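Local coordinates for retropepsin-like aspartic endopeptidase domain-containing protein (Legionella pneumophila subsp. pneumophila str. Philadelphia 1, PDB 2PMA), which is of unknown function but is probably a retropepsin-like aspartic endopeptidase that cleaves peptides, at residues 6-11 with 139-144; 14-19 with 60-65; 20-25 with 119-124; 31-36 with 51-56; 98-103 with 129-134. One frame throughout, in Å; residues are numbered along the deposited sequence. Where two conformers were deposited one is given.

In the fold
All five contacts belong to one small, mostly beta domain. From the N terminus, interaction 1 opens first and closes last. It ties the C-terminal tail to strand 8-13 and encloses the other four. Interaction 2 runs from the turn before strand 18-24 to strand 58-71. Interaction 3 starts on strand 18-24 and pairs it with strand 121-123, so it crosses interaction 2. Interaction 4, within the hairpin of strands 31-43 and 46-55, nests inside both. Interaction 5 opens after 2 and 4 have closed and crosses 3. It joins the end of strand 90-100 to the end of helix 125-130.

Interaction 1: 6-11 with 139-144; sequences GYVEKA and LTFTTK
Glu9 and Val8 hold the C-terminal tail in a mainly polar loop-to-strand contact at the start of strand 8-13. The Glu9 carboxylate grips the tail on both oxygens. OE2 of Glu9 lies 2.6 Å from OG1 of Thr142, which donates from above the carboxylate plane. The same oxygen takes Thr142 N on its syn side and Gly6 N, 2.7 Å from Glu9 OE2, on its anti lone pair. Three donors thus fix this atom. OE1 of Glu9 accepts from Thr143 N at 3.2 Å. The CB of Glu9 points away from the tail, and a bend at chi2 (-70°) brings the carboxylate back to it.

The tail folds here into a type I beta turn from Phe141 to Lys144. The turn's own closing bond is weak, and Glu9 binds two of its N-H groups. Strand 8-13 lies between strands 18-24 and 90-100, so the tail is fastened to an inner strand of the main sheet.

Backbone bonds continue the contact. Phe141 N gives a nearly straight bond (173°) to Val8 O, 2.8 Å away. Tyr7 N reaches Leu139 O at 3.1 Å. The Phe141 ring has Val8 O over one face, toward the rim, and its CZ touches Val8 CG1 at 3.6 Å. Lys10 CG packs near CE2 of the same ring, while Lys10 NZ bonds to Ser21. A water joins Lys10 O to Thr143 OG1.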
# COMPACT_ATOMS: atom_id res chain seq x y z
N GLY A 6 15.38 3.99 1.91
CA GLY A 6 15.27 5.38 1.44
C GLY A 6 13.80 5.87 1.47
O GLY A 6 12.87 5.12 1.83
N TYR A 7 13.57 7.12 1.08
CA TYR A 7 12.21 7.63 1.12
C TYR A 7 11.36 7.17 -0.08
O TYR A 7 10.13 7.34 -0.06
CB TYR A 7 12.16 9.15 1.29
CG TYR A 7 12.28 9.92 -0.01
CD1 TYR A 7 13.52 10.17 -0.59
CD2 TYR A 7 11.13 10.45 -0.62
CE1 TYR A 7 13.62 10.91 -1.78
CE2 TYR A 7 11.21 11.16 -1.79
CZ TYR A 7 12.44 11.39 -2.37
OH TYR A 7 12.49 12.11 -3.53
N VAL A 8 12.01 6.61 -1.12
CA VAL A 8 11.28 5.93 -2.19
C VAL A 8 11.90 4.57 -2.35
O VAL A 8 13.12 4.46 -2.35
CB VAL A 8 11.37 6.65 -3.56
CG1 VAL A 8 10.48 5.94 -4.58
CG2 VAL A 8 10.96 8.08 -3.45
N GLU A 9 11.06 3.55 -2.47
CA GLU A 9 11.52 2.17 -2.65
C GLU A 9 10.60 1.48 -3.63
O GLU A 9 9.45 1.86 -3.74
CB GLU A 9 11.46 1.39 -1.32
CG GLU A 9 12.46 1.86 -0.21
CD GLU A 9 13.91 1.54 -0.54
OE1 GLU A 9 14.18 0.75 -1.48
OE2 GLU A 9 14.81 2.08 0.15
N LYS A 10 11.07 0.43 -4.28
CA LYS A 10 10.13 -0.40 -5.05
C LYS A 10 9.53 -1.38 -4.06
O LYS A 10 10.24 -1.94 -3.20
CB LYS A 10 10.86 -1.13 -6.18
CG LYS A 10 11.33 -0.23 -7.33
CD LYS A 10 10.18 0.49 -8.05
CE LYS A 10 10.69 1.11 -9.38
NZ LYS A 10 9.52 1.81 -10.01
N ALA A 11 8.22 -1.59 -4.14
CA ALA A 11 7.51 -2.52 -3.26
C ALA A 11 6.63 -3.36 -4.20
O ALA A 11 6.16 -2.85 -5.22
CB ALA A 11 6.60 -1.77 -2.29
N LEU A 139 18.40 8.85 0.68
CA LEU A 139 18.56 7.64 -0.16
C LEU A 139 17.28 7.29 -0.90
O LEU A 139 16.20 7.64 -0.46
CB LEU A 139 18.96 6.44 0.71
CG LEU A 139 20.16 6.61 1.64
CD1 LEU A 139 20.34 5.31 2.42
CD2 LEU A 139 21.38 6.96 0.82
N THR A 140 17.41 6.60 -2.04
CA THR A 140 16.23 6.00 -2.70
C THR A 140 16.64 4.62 -3.20
O THR A 140 17.84 4.38 -3.51
CB THR A 140 15.76 6.84 -3.91
OG1 THR A 140 16.86 7.01 -4.80
CG2 THR A 140 15.28 8.24 -3.48
N PHE A 141 15.67 3.71 -3.26
CA PHE A 141 15.83 2.39 -3.87
C PHE A 141 16.99 1.62 -3.25
O PHE A 141 17.84 1.07 -3.97
CB PHE A 141 15.99 2.55 -5.38
CG PHE A 141 14.84 3.24 -6.01
CD1 PHE A 141 15.00 4.49 -6.59
CD2 PHE A 141 13.57 2.66 -5.98
CE1 PHE A 141 13.90 5.14 -7.15
CE2 PHE A 141 12.47 3.30 -6.56
CZ PHE A 141 12.65 4.54 -7.14
N THR A 142 17.02 1.56 -1.92
CA THR A 142 18.07 0.82 -1.22
C THR A 142 17.92 -0.69 -1.37
O THR A 142 18.91 -1.42 -1.17
CB THR A 142 18.05 1.09 0.28
OG1 THR A 142 16.82 0.60 0.82
CG2 THR A 142 18.24 2.58 0.60
N THR A 143 16.70 -1.16 -1.68
CA THR A 143 16.45 -2.59 -1.81
C THR A 143 17.10 -3.06 -3.12
O THR A 143 17.18 -4.27 -3.39
CB THR A 143 14.94 -2.95 -1.73
OG1 THR A 143 14.21 -2.22 -2.71
CG2 THR A 143 14.38 -2.60 -0.33
N LYS A 144 17.52 -2.07 -3.91
CA LYS A 144 18.57 -2.12 -4.95
C LYS A 144 18.08 -2.13 -6.39
O LYS A 144 17.18 -1.36 -6.74
CB LYS A 144 19.67 -3.15 -4.67
CG LYS A 144 20.75 -2.57 -3.75
CD LYS A 144 21.65 -3.62 -3.14
CE LYS A 144 22.34 -3.07 -1.90
NZ LYS A 144 23.39 -3.98 -1.37
O HOH W 1 11.68 -3.96 -2.73

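Interaction 2: 14-19 with 60-65; sequences IDQNLT and YSFEGE. With FMT (formic acid), chain F.
The backbones of Gln16 and Tyr60 stay apart, 6.8 Å between their CA atoms, and no backbone hydrogen bond links 14-19 to strand 60-65. Side chains bridge the gap. Leu18 CD1 sits over the centre of one Tyr60 ring face, 3.7 Å from the centroid and 12° off the normal, a CH-pi contact. Its other methyl, Leu18 CD2, meets the Phe62 ring at the edge, 4.0 Å from CZ.

Gln16 lies over a face of the Phe62 ring with its CG, displaced toward the rim. The chain bends at chi2 (-76°), and the amide plane stands nearly perpendicular to the ring. NE2 of Gln16 then donates to Ser61 O at 2.7 Å. It meets a lone pair in the carbonyl plane, and the bond also lies close to the amide plane.

Residues 14-17 form the turn between antiparallel strands 8-13 and 18-24, and 18-19 begin the second strand. Asn17 and Leu18 face Leu13 in a G1 beta bulge. The turn thus packs on strand 58-71, which runs between strands 46-55 and 90-100. Asp15 OD2 reaches Glu63 N through one water, 2.7 Å from OD2, and Asp15 OD1 bonds to Asn97. Glu65 N holds a formic acid, probably from the crystallisation liquor, with its O2 3.0 Å away.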
# COMPACT_ATOMS: atom_id res chain seq x y z
N ILE A 14 2.34 -8.62 -4.03
CA ILE A 14 2.70 -9.96 -4.51
C ILE A 14 1.54 -10.74 -5.15
O ILE A 14 1.80 -11.65 -5.92
CB ILE A 14 3.36 -10.79 -3.43
CG1 ILE A 14 2.43 -10.99 -2.24
CG2 ILE A 14 4.70 -10.12 -3.00
CD1 ILE A 14 2.95 -12.06 -1.28
N ASP A 15 0.30 -10.37 -4.86
CA ASP A 15 -0.83 -11.15 -5.39
C ASP A 15 -0.88 -11.07 -6.90
O ASP A 15 -1.38 -12.00 -7.56
CB ASP A 15 -2.14 -10.62 -4.86
CG ASP A 15 -2.37 -10.99 -3.44
OD1 ASP A 15 -1.47 -11.63 -2.82
OD2 ASP A 15 -3.45 -10.61 -2.94
N GLN A 16 -0.40 -9.96 -7.44
CA GLN A 16 -0.36 -9.74 -8.90
C GLN A 16 1.07 -9.52 -9.41
O GLN A 16 1.25 -9.11 -10.57
CB GLN A 16 -1.28 -8.55 -9.28
CG GLN A 16 -2.78 -8.87 -9.10
CD GLN A 16 -3.31 -9.79 -10.26
OE1 GLN A 16 -2.57 -10.56 -10.85
NE2 GLN A 16 -4.55 -9.65 -10.59
N ASN A 17 2.07 -9.83 -8.57
CA ASN A 17 3.48 -9.56 -8.90
C ASN A 17 3.64 -8.16 -9.47
O ASN A 17 4.28 -7.99 -10.49
CB ASN A 17 4.02 -10.59 -9.90
CG ASN A 17 4.01 -12.00 -9.32
OD1 ASN A 17 4.92 -12.37 -8.61
ND2 ASN A 17 2.99 -12.78 -9.63
N LEU A 18 3.04 -7.19 -8.81
CA LEU A 18 2.97 -5.83 -9.33
C LEU A 18 3.94 -4.99 -8.51
O LEU A 18 3.69 -4.78 -7.33
CB LEU A 18 1.55 -5.27 -9.14
CG LEU A 18 1.39 -3.77 -9.51
CD1 LEU A 18 1.80 -3.52 -10.98
CD2 LEU A 18 -0.06 -3.37 -9.26
N THR A 19 5.02 -4.55 -9.15
CA THR A 19 6.02 -3.73 -8.46
C THR A 19 5.74 -2.24 -8.73
O THR A 19 5.58 -1.81 -9.88
CB THR A 19 7.44 -4.17 -8.85
OG1 THR A 19 7.60 -5.55 -8.53
CG2 THR A 19 8.49 -3.39 -8.04
N TYR A 60 -4.57 -3.89 -12.74
CA TYR A 60 -4.34 -5.12 -11.94
C TYR A 60 -5.46 -5.22 -10.91
O TYR A 60 -5.63 -4.29 -10.13
CB TYR A 60 -2.97 -5.09 -11.18
CG TYR A 60 -1.79 -5.04 -12.21
CD1 TYR A 60 -1.07 -6.21 -12.53
CD2 TYR A 60 -1.48 -3.87 -12.90
CE1 TYR A 60 -0.04 -6.17 -13.56
CE2 TYR A 60 -0.45 -3.81 -13.87
CZ TYR A 60 0.27 -4.98 -14.18
OH TYR A 60 1.26 -4.98 -15.14
N SER A 61 -6.12 -6.38 -10.87
CA SER A 61 -7.26 -6.58 -9.98
C SER A 61 -6.80 -7.31 -8.71
O SER A 61 -5.99 -8.30 -8.79
CB SER A 61 -8.35 -7.35 -10.73
OG SER A 61 -9.52 -7.45 -9.91
N PHE A 62 -7.28 -6.83 -7.56
CA PHE A 62 -6.97 -7.46 -6.28
C PHE A 62 -8.24 -7.71 -5.49
O PHE A 62 -9.26 -7.05 -5.73
CB PHE A 62 -6.11 -6.50 -5.45
CG PHE A 62 -4.74 -6.27 -6.01
CD1 PHE A 62 -3.66 -7.02 -5.53
CD2 PHE A 62 -4.52 -5.32 -7.01
CE1 PHE A 62 -2.37 -6.85 -6.04
CE2 PHE A 62 -3.23 -5.11 -7.51
CZ PHE A 62 -2.14 -5.89 -7.02
N GLU A 63 -8.16 -8.61 -4.51
CA GLU A 63 -9.20 -8.66 -3.46
C GLU A 63 -8.46 -8.56 -2.12
O GLU A 63 -7.34 -9.11 -1.94
CB GLU A 63 -10.02 -9.95 -3.53
CG GLU A 63 -10.76 -10.10 -4.89
CD GLU A 63 -11.73 -11.28 -4.92
OE1 GLU A 63 -11.63 -12.12 -4.01
OE2 GLU A 63 -12.57 -11.35 -5.86
N GLY A 64 -9.05 -7.85 -1.18
CA GLY A 64 -8.43 -7.71 0.14
C GLY A 64 -9.50 -7.70 1.21
O GLY A 64 -10.59 -7.21 0.98
N GLU A 65 -9.17 -8.25 2.38
CA GLU A 65 -10.08 -8.24 3.51
C GLU A 65 -10.44 -6.80 3.85
O GLU A 65 -9.55 -5.97 3.94
CB GLU A 65 -9.39 -8.89 4.72
CG GLU A 65 -9.21 -10.38 4.55
CD GLU A 65 -8.31 -10.92 5.64
OE1 GLU A 65 -7.16 -11.27 5.33
OE2 GLU A 65 -8.76 -10.91 6.81
C FMT F . -5.62 -10.47 2.18
O1 FMT F . -5.06 -11.17 3.08
O2 FMT F . -6.56 -9.65 2.35
O HOH W 2 -5.56 -10.18 -4.59

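Interaction 3: 20-25 with 119-124; sequences LSAKLD and YPLLLG
Ala22 pairs with Leu121, Lys23 with Leu122 and Leu24 with Leu123 in a short parallel ladder. Lys23 N donates to Leu121 O at 3.0 Å, Leu123 N to Lys23 O at 2.8 Å, and Asp25 N to Leu123 O at 2.9 Å.

The side chains of Ala22, Leu24, Leu121 and Leu123 share one face of this pair. Ala22 CB touches Leu121 CD2 at 3.9 Å. Leu24 and Leu123 run alongside each other, and their CD1 atoms touch. On the other face the Lys23 side chain runs roughly at right angles to that of Tyr119, its CB 3.9 Å from Tyr119 CD1. Ser21 CB meets the edge of that ring. A chi1 of -176° swings the Asp25 carboxylate to Leu122, with OD2 of Asp25 3.6 Å from Leu122 CD1.

Asp25 begins the Asp-Thr-Gly sequence that carries the catalytic aspartate in retropepsins, so it is probably an active-site aspartate here too. Gly27 N binds its OD1, which would restrain the carboxylate. A formic acid lies near its OD2.

Strand 18-24 is flanked on its other edge by strand 8-13. Strand 121-123 pairs in turn with strand 31-43, and Gly124 is the N-cap of helix 125-130.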
# COMPACT_ATOMS: atom_id res chain seq x y z
N LEU A 20 5.64 -1.46 -7.66
CA LEU A 20 5.30 -0.03 -7.74
C LEU A 20 6.35 0.78 -6.98
O LEU A 20 6.99 0.25 -6.05
CB LEU A 20 3.95 0.23 -7.06
CG LEU A 20 2.72 -0.49 -7.62
CD1 LEU A 20 1.50 -0.10 -6.81
CD2 LEU A 20 2.54 -0.11 -9.09
N SER A 21 6.55 2.02 -7.39
CA SER A 21 7.33 2.96 -6.55
C SER A 21 6.48 3.35 -5.35
O SER A 21 5.30 3.71 -5.50
CB SER A 21 7.70 4.21 -7.35
OG SER A 21 8.75 3.88 -8.20
N ALA A 22 7.05 3.25 -4.15
CA ALA A 22 6.31 3.54 -2.94
C ALA A 22 7.08 4.66 -2.22
O ALA A 22 8.31 4.62 -2.17
CB ALA A 22 6.24 2.30 -2.04
N LYS A 23 6.37 5.65 -1.70
CA LYS A 23 7.01 6.64 -0.86
C LYS A 23 6.87 6.22 0.59
O LYS A 23 5.80 5.83 1.03
CB LYS A 23 6.40 8.03 -1.08
CG LYS A 23 7.10 9.13 -0.28
CD LYS A 23 6.82 10.51 -0.82
CE LYS A 23 5.39 10.91 -0.47
NZ LYS A 23 5.23 12.40 -0.74
N LEU A 24 7.98 6.27 1.33
CA LEU A 24 7.96 5.94 2.76
C LEU A 24 7.88 7.27 3.51
O LEU A 24 8.81 8.09 3.44
CB LEU A 24 9.21 5.14 3.14
CG LEU A 24 9.19 3.64 2.82
CD1 LEU A 24 9.11 3.40 1.31
CD2 LEU A 24 10.46 2.96 3.39
N ASP A 25 6.74 7.48 4.17
CA ASP A 25 6.31 8.79 4.62
C ASP A 25 6.11 8.74 6.13
O ASP A 25 5.07 8.31 6.61
CB ASP A 25 4.97 9.12 3.94
CG ASP A 25 4.46 10.52 4.26
OD1 ASP A 25 4.99 11.20 5.15
OD2 ASP A 25 3.52 10.97 3.59
N TYR A 119 3.66 8.99 -6.65
CA TYR A 119 3.86 7.60 -6.21
C TYR A 119 2.51 6.95 -5.89
O TYR A 119 1.74 7.46 -5.08
CB TYR A 119 4.72 7.58 -4.94
CG TYR A 119 6.02 8.31 -5.15
CD1 TYR A 119 6.21 9.59 -4.63
CD2 TYR A 119 7.02 7.76 -5.94
CE1 TYR A 119 7.41 10.27 -4.85
CE2 TYR A 119 8.20 8.43 -6.18
CZ TYR A 119 8.40 9.68 -5.62
OH TYR A 119 9.57 10.34 -5.88
N PRO A 120 2.21 5.83 -6.57
CA PRO A 120 0.91 5.18 -6.43
C PRO A 120 0.68 4.55 -5.05
O PRO A 120 -0.48 4.29 -4.70
CB PRO A 120 0.94 4.09 -7.54
CG PRO A 120 2.35 3.84 -7.77
CD PRO A 120 3.08 5.14 -7.54
N LEU A 121 1.75 4.29 -4.29
CA LEU A 121 1.64 3.61 -2.99
C LEU A 121 2.39 4.48 -1.98
O LEU A 121 3.50 4.93 -2.25
CB LEU A 121 2.31 2.22 -3.06
CG LEU A 121 2.35 1.38 -1.76
CD1 LEU A 121 0.96 1.18 -1.14
CD2 LEU A 121 3.06 0.01 -1.99
N LEU A 122 1.77 4.74 -0.84
CA LEU A 122 2.44 5.48 0.22
C LEU A 122 2.45 4.55 1.44
O LEU A 122 1.39 4.02 1.81
CB LEU A 122 1.67 6.76 0.50
CG LEU A 122 2.20 7.79 1.49
CD1 LEU A 122 1.54 9.13 1.17
CD2 LEU A 122 1.92 7.36 2.94
N LEU A 123 3.62 4.34 2.04
CA LEU A 123 3.73 3.53 3.24
C LEU A 123 3.98 4.48 4.39
O LEU A 123 4.95 5.21 4.37
CB LEU A 123 4.91 2.55 3.07
CG LEU A 123 4.77 1.58 1.89
CD1 LEU A 123 6.04 0.72 1.85
CD2 LEU A 123 3.47 0.69 2.06
N GLY A 124 3.09 4.48 5.38
CA GLY A 124 3.20 5.40 6.50
C GLY A 124 3.88 4.72 7.66
O GLY A 124 4.51 3.66 7.49

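Interaction 4: 31-36 with 51-56; sequences ASLHAV and FTVPTK
Ala35 CB fits as a small bump against the Phe51 ring, 3.6 Å from CD2, meeting it obliquely. Leu33 fills the hollow between Phe51 and Val53, which it crosses at about right angles. A chi1 of 173° throws the Leu33 branch into that hollow, where its CD2 reaches Val53 CG2 at 3.8 Å and Phe51 CE2 at 4.0 Å.

Pro54 is the bump on the other flank. Its CG lies 3.9 Å from His34 CE1, and the two side chains cross at about a right angle. Val36 CG2 also reaches this proline ring and touches Thr52 CB.

Val36 and Thr52 form an antiparallel hydrogen-bonded pair. Val36 N donates to Thr52 O at 2.8 Å, and Thr52 N to Val36 O at 2.9 Å. Ala35 CA is also close to Thr52 O. Before Val36 and after Thr52 the strands part: the short axes of 31-34 and 51-55 are 74° apart. Strand 31-34 bonds instead to strands 103-112 and 121-123. The contact is therefore where the hairpin of strands 31-43 and 46-55 opens. From strand 18-24, Leu20 packs on Leu33, and Leu18 on Val53.

Two backbone bonds fix the register; the side chains contribute mostly van der Waals packing, even His34, whose ring lies against Pro54.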
# COMPACT_ATOMS: atom_id res chain seq x y z
N ALA A 31 -1.07 3.79 5.47
CA ALA A 31 -0.57 3.56 4.09
C ALA A 31 -1.76 3.78 3.14
O ALA A 31 -2.92 3.64 3.56
CB ALA A 31 -0.03 2.13 3.95
N SER A 32 -1.49 4.16 1.89
CA SER A 32 -2.57 4.45 0.94
C SER A 32 -2.15 4.00 -0.44
O SER A 32 -0.95 4.02 -0.78
CB SER A 32 -2.94 5.93 0.93
OG SER A 32 -1.82 6.74 0.65
N LEU A 33 -3.13 3.58 -1.22
CA LEU A 33 -2.90 3.07 -2.55
C LEU A 33 -4.02 3.56 -3.45
O LEU A 33 -5.22 3.40 -3.11
CB LEU A 33 -2.98 1.52 -2.49
CG LEU A 33 -2.93 0.74 -3.82
CD1 LEU A 33 -1.55 0.90 -4.58
CD2 LEU A 33 -3.17 -0.76 -3.57
N HIS A 34 -3.68 4.16 -4.59
CA HIS A 34 -4.75 4.57 -5.51
C HIS A 34 -5.40 3.35 -6.16
O HIS A 34 -4.72 2.49 -6.74
CB HIS A 34 -4.27 5.57 -6.55
CG HIS A 34 -5.35 5.96 -7.52
ND1 HIS A 34 -5.19 5.89 -8.88
CD2 HIS A 34 -6.63 6.36 -7.31
CE1 HIS A 34 -6.31 6.27 -9.48
NE2 HIS A 34 -7.21 6.54 -8.55
N ALA A 35 -6.72 3.25 -6.05
CA ALA A 35 -7.40 2.11 -6.57
C ALA A 35 -8.74 2.63 -7.07
O ALA A 35 -9.28 3.62 -6.56
CB ALA A 35 -7.63 1.03 -5.48
N VAL A 36 -9.22 1.99 -8.10
CA VAL A 36 -10.55 2.34 -8.71
C VAL A 36 -11.49 1.12 -8.81
O VAL A 36 -11.05 -0.02 -8.62
CB VAL A 36 -10.35 2.99 -10.10
CG1 VAL A 36 -9.45 4.25 -9.98
CG2 VAL A 36 -9.66 2.01 -11.07
N PHE A 51 -10.83 -4.56 -6.08
CA PHE A 51 -10.46 -3.26 -6.57
C PHE A 51 -9.40 -3.37 -7.65
O PHE A 51 -8.68 -4.40 -7.73
CB PHE A 51 -9.96 -2.37 -5.40
CG PHE A 51 -8.75 -2.92 -4.65
CD1 PHE A 51 -8.90 -3.82 -3.57
CD2 PHE A 51 -7.46 -2.51 -5.02
CE1 PHE A 51 -7.80 -4.31 -2.87
CE2 PHE A 51 -6.34 -3.00 -4.35
CZ PHE A 51 -6.49 -3.90 -3.25
N THR A 52 -9.29 -2.31 -8.43
CA THR A 52 -8.29 -2.25 -9.51
C THR A 52 -7.21 -1.26 -9.12
O THR A 52 -7.50 -0.10 -8.70
CB THR A 52 -9.03 -1.92 -10.83
OG1 THR A 52 -9.89 -3.02 -11.12
CG2 THR A 52 -8.08 -1.69 -12.01
N VAL A 53 -5.95 -1.65 -9.33
CA VAL A 53 -4.89 -0.65 -9.42
C VAL A 53 -4.52 -0.32 -10.88
O VAL A 53 -4.03 -1.20 -11.60
CB VAL A 53 -3.62 -1.17 -8.68
CG1 VAL A 53 -2.44 -0.13 -8.77
CG2 VAL A 53 -3.99 -1.53 -7.22
N PRO A 54 -4.75 0.93 -11.31
CA PRO A 54 -4.42 1.31 -12.70
C PRO A 54 -2.95 1.71 -12.81
O PRO A 54 -2.40 2.31 -11.89
CB PRO A 54 -5.34 2.51 -12.98
CG PRO A 54 -5.65 3.11 -11.59
CD PRO A 54 -5.41 2.01 -10.54
N THR A 55 -2.27 1.30 -13.88
CA THR A 55 -0.86 1.67 -14.04
C THR A 55 -0.59 1.97 -15.50
O THR A 55 -1.46 1.77 -16.36
CB THR A 55 0.12 0.51 -13.65
OG1 THR A 55 0.07 -0.47 -14.68
CG2 THR A 55 -0.27 -0.17 -12.32
N LYS A 56 0.63 2.41 -15.80
CA LYS A 56 1.02 2.58 -17.20
C LYS A 56 1.07 1.27 -18.00
O LYS A 56 0.99 1.28 -19.24
CB LYS A 56 2.37 3.31 -17.28
CG LYS A 56 2.26 4.73 -16.75
CD LYS A 56 1.37 5.60 -17.65
CE LYS A 56 0.30 6.38 -16.84
NZ LYS A 56 0.81 7.00 -15.56

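Interaction 5: 98-103 with 129-134; sequences IKLGDK and IDFNGA
The Phe131 ring is the flat group of this contact, and Leu100 lies over one of its faces. Leu100 CB stands 4.0 Å from the ring centroid and 19° off the normal, a CH-pi contact displaced toward the rim. Leu100 CD2 comes 3.9 Å from Phe131 CG, over the inner end of the ring. Carbonyl groups meet the edge. Ile98 O is 3.4 Å from Phe131 CZ, and Lys103 O is 3.5 Å from CE1, both near the ring plane.

Lys103 runs alongside Phe131 in the opposite direction. Its CB touches Phe131 CD1 at 3.7 Å, and its chain is extended beyond CG. This carries NZ past the ring to the backbone, where Lys103 NZ donates to Phe131 O at 2.6 Å. The donor is tilted 22° from the carbonyl plane. NZ also bonds to Asn2 OD1 and Tyr5 OH.

One segment is a hairpin turn, the other a helix end. Leu100 to Lys103 is a type II' beta turn linking strands 90-100 and 103-112, and Leu100 N bonds to Lys103 O at 2.9 Å. Across from it, Asn132 has positive phi and ends helix 125-130 in a Schellman motif. Arg105 and Ile107 of strand 103-112 also pack on Phe131, so the ring docks the helix end on this hairpin.

The ring edge carries slightly positive C-H groups, which suits the carbonyl oxygens beside it. The lysine's positive charge lies by the C-terminal end of the helix, where the helix dipole would probably favour it.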
# COMPACT_ATOMS: atom_id res chain seq x y z
N ILE A 98 2.41 -7.22 0.81
CA ILE A 98 3.42 -6.33 0.19
C ILE A 98 4.83 -6.81 0.52
O ILE A 98 5.14 -7.11 1.69
CB ILE A 98 3.29 -4.89 0.71
CG1 ILE A 98 1.92 -4.32 0.33
CG2 ILE A 98 4.40 -3.98 0.13
CD1 ILE A 98 1.63 -2.98 0.93
N LYS A 99 5.68 -6.85 -0.51
CA LYS A 99 7.07 -7.25 -0.34
C LYS A 99 7.96 -6.00 -0.49
O LYS A 99 7.79 -5.21 -1.41
CB LYS A 99 7.42 -8.33 -1.36
CG LYS A 99 8.89 -8.78 -1.36
CD LYS A 99 9.08 -9.87 -2.37
CE LYS A 99 10.33 -10.69 -2.07
NZ LYS A 99 11.55 -9.92 -2.41
N LEU A 100 8.86 -5.81 0.46
CA LEU A 100 9.83 -4.70 0.43
C LEU A 100 11.18 -5.35 0.70
O LEU A 100 11.39 -5.89 1.80
CB LEU A 100 9.49 -3.67 1.52
CG LEU A 100 10.48 -2.51 1.73
CD1 LEU A 100 10.54 -1.65 0.50
CD2 LEU A 100 10.02 -1.67 2.95
N GLY A 101 12.07 -5.34 -0.29
CA GLY A 101 13.33 -6.10 -0.19
C GLY A 101 12.98 -7.57 -0.03
O GLY A 101 12.15 -8.09 -0.79
N ASP A 102 13.57 -8.23 0.96
CA ASP A 102 13.30 -9.64 1.18
C ASP A 102 12.18 -9.91 2.20
O ASP A 102 12.01 -11.04 2.65
CB ASP A 102 14.58 -10.37 1.63
CG ASP A 102 15.65 -10.38 0.56
OD1 ASP A 102 15.33 -10.73 -0.60
OD2 ASP A 102 16.81 -10.01 0.88
N LYS A 103 11.45 -8.88 2.59
CA LYS A 103 10.48 -9.02 3.68
C LYS A 103 9.09 -8.93 3.07
O LYS A 103 8.84 -8.06 2.24
CB LYS A 103 10.64 -7.84 4.68
CG LYS A 103 11.94 -7.86 5.49
CD LYS A 103 11.97 -6.61 6.42
CE LYS A 103 13.27 -6.52 7.20
NZ LYS A 103 13.33 -5.19 7.89
N ILE A 129 6.94 0.53 10.45
CA ILE A 129 7.16 -0.23 11.69
C ILE A 129 6.97 -1.74 11.45
O ILE A 129 7.77 -2.54 11.95
CB ILE A 129 6.29 0.31 12.84
CG1 ILE A 129 6.75 1.73 13.21
CG2 ILE A 129 6.38 -0.59 14.10
CD1 ILE A 129 5.70 2.56 14.00
N ASP A 130 5.93 -2.11 10.69
CA ASP A 130 5.71 -3.53 10.34
C ASP A 130 6.96 -4.14 9.69
O ASP A 130 7.32 -5.31 9.97
CB ASP A 130 4.54 -3.71 9.36
CG ASP A 130 3.19 -3.40 9.97
OD1 ASP A 130 3.06 -3.46 11.21
OD2 ASP A 130 2.26 -3.11 9.17
N PHE A 131 7.63 -3.35 8.85
CA PHE A 131 8.90 -3.77 8.22
C PHE A 131 10.15 -3.51 9.08
O PHE A 131 11.27 -3.75 8.63
CB PHE A 131 9.06 -3.08 6.86
CG PHE A 131 8.17 -3.66 5.79
CD1 PHE A 131 8.46 -4.91 5.23
CD2 PHE A 131 7.03 -2.97 5.36
CE1 PHE A 131 7.61 -5.46 4.23
CE2 PHE A 131 6.19 -3.50 4.37
CZ PHE A 131 6.47 -4.73 3.80
N ASN A 132 9.95 -3.05 10.31
CA ASN A 132 11.05 -2.75 11.26
C ASN A 132 12.12 -1.83 10.67
O ASN A 132 13.33 -2.03 10.87
CB ASN A 132 11.65 -4.06 11.79
CG ASN A 132 12.36 -3.89 13.13
OD1 ASN A 132 12.15 -2.90 13.85
ND2 ASN A 132 13.20 -4.87 13.48
N GLY A 133 11.66 -0.81 9.94
CA GLY A 133 12.57 0.08 9.25
C GLY A 133 12.71 1.47 9.84
O GLY A 133 11.88 1.91 10.65
N ALA A 134 13.84 2.11 9.50
CA ALA A 134 14.01 3.53 9.63
C ALA A 134 14.17 4.10 8.20
O ALA A 134 14.53 3.37 7.26
CB ALA A 134 15.27 3.87 10.49